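Local structure of putative nisin-resistance protein (Streptococcus agalactiae 515, 4Y68) at residues A[136-141]-A[204-209]. The protein probably acts as an S41-family peptidase that confers resistance to the lantibiotic nisin by recognising and cleaving it. Sequence-based numbering, arbitrary orientation.
Sequences HYSGKL and LKISRK
Ser138 OG and Leu204 O share a water molecule that bridges a helix and a loop, at 2.9 Å from the hydroxyl and 2.7 Å from the carbonyl oxygen, to which it donates. The same OG is hydrogen-bonded to Ile134 O one turn back, with a weak further bond to Ser135 O. With chi1 at 58°, OG sits between the backbone N and the carbonyl carbon of Ser138, where it can lie back against the preceding turn and still face the loop. Serine suits this buried place because its small hydroxyl can turn to a carbonyl of its own helix or to the water, while leaving room for apolar neighbours to come close. Leu204 lies alongside the hydroxyl: its CB is 3.6 Å from Ser138 OG, its CG and both methyls are within 3.9 Å of the same oxygen, and its CD1 branch also packs against Ser138 CB at 3.9 Å. Beside it, Ile206 extends its CG1 arm so that the terminal CD1 meets Ser138 CB at 4.1 Å. Between the two hydrophobic residues, Lys205 takes a left-handed backbone conformation, and its side chain turns away from residues 136-141 and lies against Lys131. Leu204 also touches Ile134 and Ile166, and Ile206 touches Gln142. The contact thus fastens the loop leading to strand 218-222 onto helix 131-147, the connecting helix of a beta-alpha-beta crossover between parallel strands 118-122 and 152-156 in the S41 peptidase domain.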
ATOM      1  N   HIS A 136     -10.477  -0.581  14.502  1.00 26.82           N
ATOM      2  CA  HIS A 136     -10.365  -1.896  15.106  1.00 29.20           C
ATOM      3  C   HIS A 136      -9.039  -2.553  14.705  1.00 28.60           C
ATOM      4  O   HIS A 136      -8.380  -3.167  15.532  1.00 31.52           O
ATOM      5  CB  HIS A 136     -11.549  -2.781  14.717  1.00 31.10           C
ATOM      6  CG  HIS A 136     -11.419  -4.188  15.200  1.00 39.72           C
ATOM      7  ND1 HIS A 136     -11.784  -5.275  14.436  1.00 42.73           N
ATOM      8  CD2 HIS A 136     -10.941  -4.687  16.364  1.00 46.71           C
ATOM      9  CE1 HIS A 136     -11.535  -6.386  15.110  1.00 40.44           C
ATOM     10  NE2 HIS A 136     -11.024  -6.057  16.282  1.00 41.94           N
ATOM     11  N   TYR A 137      -8.629  -2.398  13.448  1.00 29.77           N
ATOM     12  CA  TYR A 137      -7.368  -2.986  12.991  1.00 26.34           C
ATOM     13  C   TYR A 137      -6.181  -2.340  13.701  1.00 24.31           C
ATOM     14  O   TYR A 137      -5.372  -3.036  14.299  1.00 23.24           O
ATOM     15  CB  TYR A 137      -7.232  -2.847  11.471  1.00 23.40           C
ATOM     16  CG  TYR A 137      -5.980  -3.465  10.825  1.00 21.51           C
ATOM     17  CD1 TYR A 137      -4.705  -2.937  11.046  1.00 20.91           C
ATOM     18  CD2 TYR A 137      -6.097  -4.529   9.933  1.00 22.94           C
ATOM     19  CE1 TYR A 137      -3.574  -3.493  10.419  1.00 22.73           C
ATOM     20  CE2 TYR A 137      -4.982  -5.086   9.291  1.00 18.84           C
ATOM     21  CZ  TYR A 137      -3.733  -4.564   9.538  1.00 22.36           C
ATOM     22  OH  TYR A 137      -2.653  -5.119   8.913  1.00 20.53           O
ATOM     23  N   SER A 138      -6.085  -1.013  13.650  1.00 26.85           N
ATOM     24  CA  SER A 138      -4.976  -0.317  14.299  1.00 23.21           C
ATOM     25  C   SER A 138      -5.023  -0.472  15.819  1.00 25.76           C
ATOM     26  O   SER A 138      -3.981  -0.628  16.454  1.00 28.54           O
ATOM     27  CB  SER A 138      -4.955   1.169  13.916  1.00 24.21           C
ATOM     28  OG  SER A 138      -6.168   1.850  14.260  1.00 28.31           O
ATOM     29  N   GLY A 139      -6.220  -0.436  16.399  1.00 28.72           N
ATOM     30  CA  GLY A 139      -6.380  -0.565  17.848  1.00 26.42           C
ATOM     31  C   GLY A 139      -5.857  -1.887  18.376  1.00 27.45           C
ATOM     32  O   GLY A 139      -5.167  -1.954  19.398  1.00 32.42           O
ATOM     33  N   LYS A 140      -6.174  -2.953  17.655  1.00 31.99           N
ATOM     34  CA  LYS A 140      -5.662  -4.277  17.971  1.00 30.84           C
ATOM     35  C   LYS A 140      -4.124  -4.278  18.004  1.00 28.22           C
ATOM     36  O   LYS A 140      -3.511  -4.892  18.877  1.00 35.44           O
ATOM     37  CB  LYS A 140      -6.194  -5.284  16.943  1.00 35.28           C
ATOM     38  CG  LYS A 140      -6.843  -6.534  17.508  1.00 38.10           C
ATOM     39  CD  LYS A 140      -5.867  -7.705  17.482  1.00 39.47           C
ATOM     40  CE  LYS A 140      -6.555  -9.037  17.817  1.00 43.71           C
ATOM     41  NZ  LYS A 140      -7.486  -9.546  16.742  1.00 39.45           N
ATOM     42  N   LEU A 141      -3.494  -3.590  17.056  1.00 26.63           N
ATOM     43  CA  LEU A 141      -2.043  -3.543  17.006  1.00 22.88           C
ATOM     44  C   LEU A 141      -1.502  -2.717  18.167  1.00 27.09           C
ATOM     45  O   LEU A 141      -0.613  -3.152  18.900  1.00 28.24           O
ATOM     46  CB  LEU A 141      -1.560  -2.963  15.675  1.00 25.97           C
ATOM     47  CG  LEU A 141      -1.442  -3.992  14.556  1.00 30.84           C
ATOM     48  CD1 LEU A 141      -1.275  -3.327  13.212  1.00 26.70           C
ATOM     49  CD2 LEU A 141      -0.266  -4.908  14.838  1.00 26.33           C
ATOM     50  N   LEU A 204      -7.959   7.415  13.908  1.00 35.14           N
ATOM     51  CA  LEU A 204      -7.863   6.123  14.569  1.00 33.88           C
ATOM     52  C   LEU A 204      -7.970   6.265  16.093  1.00 37.16           C
ATOM     53  O   LEU A 204      -7.857   5.279  16.824  1.00 35.50           O
ATOM     54  CB  LEU A 204      -6.544   5.447  14.213  1.00 28.59           C
ATOM     55  CG  LEU A 204      -6.144   5.461  12.733  1.00 31.23           C
ATOM     56  CD1 LEU A 204      -4.776   4.815  12.515  1.00 26.17           C
ATOM     57  CD2 LEU A 204      -7.200   4.771  11.895  1.00 30.08           C
ATOM     58  N   LYS A 205      -8.168   7.503  16.548  1.00 34.53           N
ATOM     59  CA  LYS A 205      -8.086   7.877  17.967  1.00 37.32           C
ATOM     60  C   LYS A 205      -6.834   7.315  18.615  1.00 36.27           C
ATOM     61  O   LYS A 205      -6.893   6.729  19.688  1.00 45.42           O
ATOM     62  CB  LYS A 205      -9.330   7.416  18.746  1.00 34.04           C
ATOM     63  CG  LYS A 205     -10.662   7.695  18.028  1.00 37.83           C
ATOM     64  CD  LYS A 205     -11.821   7.811  19.019  1.00 45.94           C
ATOM     65  CE  LYS A 205     -13.170   7.861  18.310  1.00 50.04           C
ATOM     66  NZ  LYS A 205     -14.325   7.813  19.270  1.00 52.46           N
ATOM     67  N   ILE A 206      -5.705   7.483  17.939  1.00 42.15           N
ATOM     68  CA  ILE A 206      -4.406   7.131  18.486  1.00 36.55           C
ATOM     69  C   ILE A 206      -3.619   8.417  18.711  1.00 38.12           C
ATOM     70  O   ILE A 206      -3.665   9.328  17.892  1.00 40.80           O
ATOM     71  CB  ILE A 206      -3.624   6.201  17.549  1.00 34.69           C
ATOM     72  CG1 ILE A 206      -4.295   4.833  17.459  1.00 35.22           C
ATOM     73  CG2 ILE A 206      -2.184   6.059  18.021  1.00 37.62           C
ATOM     74  CD1 ILE A 206      -3.486   3.820  16.679  1.00 31.96           C
ATOM     75  N   SER A 207      -2.903   8.495  19.824  1.00 40.30           N
ATOM     76  CA  SER A 207      -2.267   9.743  20.209  1.00 36.97           C
ATOM     77  C   SER A 207      -0.844   9.844  19.723  1.00 33.93           C
ATOM     78  O   SER A 207      -0.038   8.906  19.872  1.00 33.21           O
ATOM     79  CB  SER A 207      -2.276   9.917  21.729  1.00 38.93           C
ATOM     80  OG  SER A 207      -1.448  11.015  22.088  1.00 41.03           O
ATOM     81  N   ARG A 208      -0.514  11.010  19.196  1.00 33.00           N
ATOM     82  CA  ARG A 208       0.830  11.229  18.682  1.00 33.62           C
ATOM     83  C   ARG A 208       1.879  11.076  19.790  1.00 35.85           C
ATOM     84  O   ARG A 208       3.054  10.864  19.515  1.00 32.27           O
ATOM     85  CB  ARG A 208       0.889  12.593  17.999  1.00 29.27           C
ATOM     86  CG  ARG A 208      -0.198  12.719  16.939  1.00 29.84           C
ATOM     87  CD  ARG A 208       0.116  13.711  15.809  1.00 34.79           C
ATOM     88  NE  ARG A 208      -0.829  13.544  14.694  1.00 29.14           N
ATOM     89  CZ  ARG A 208      -0.544  12.877  13.576  1.00 32.89           C
ATOM     90  NH1 ARG A 208       0.661  12.337  13.421  1.00 28.79           N
ATOM     91  NH2 ARG A 208      -1.453  12.749  12.612  1.00 31.19           N
ATOM     92  N   LYS A 209       1.450  11.112  21.049  1.00 39.93           N
ATOM     93  CA  LYS A 209       2.402  10.949  22.146  1.00 37.38           C
ATOM     94  C   LYS A 209       2.891   9.510  22.260  1.00 39.08           C
ATOM     95  O   LYS A 209       3.869   9.242  22.977  1.00 37.46           O
ATOM     96  CB  LYS A 209       1.792  11.406  23.480  1.00 42.07           C
ATOM     97  CG  LYS A 209       1.626  12.936  23.606  1.00 51.14           C
ATOM     98  CD  LYS A 209       2.985  13.646  23.704  1.00 58.80           C
ATOM     99  CE  LYS A 209       2.877  15.169  23.542  1.00 57.76           C
ATOM    100  NZ  LYS A 209       2.239  15.867  24.706  1.00 53.12           N
TER
HETATM  101  O   HOH W   1      -7.198   2.703  16.870  1.00 26.40           O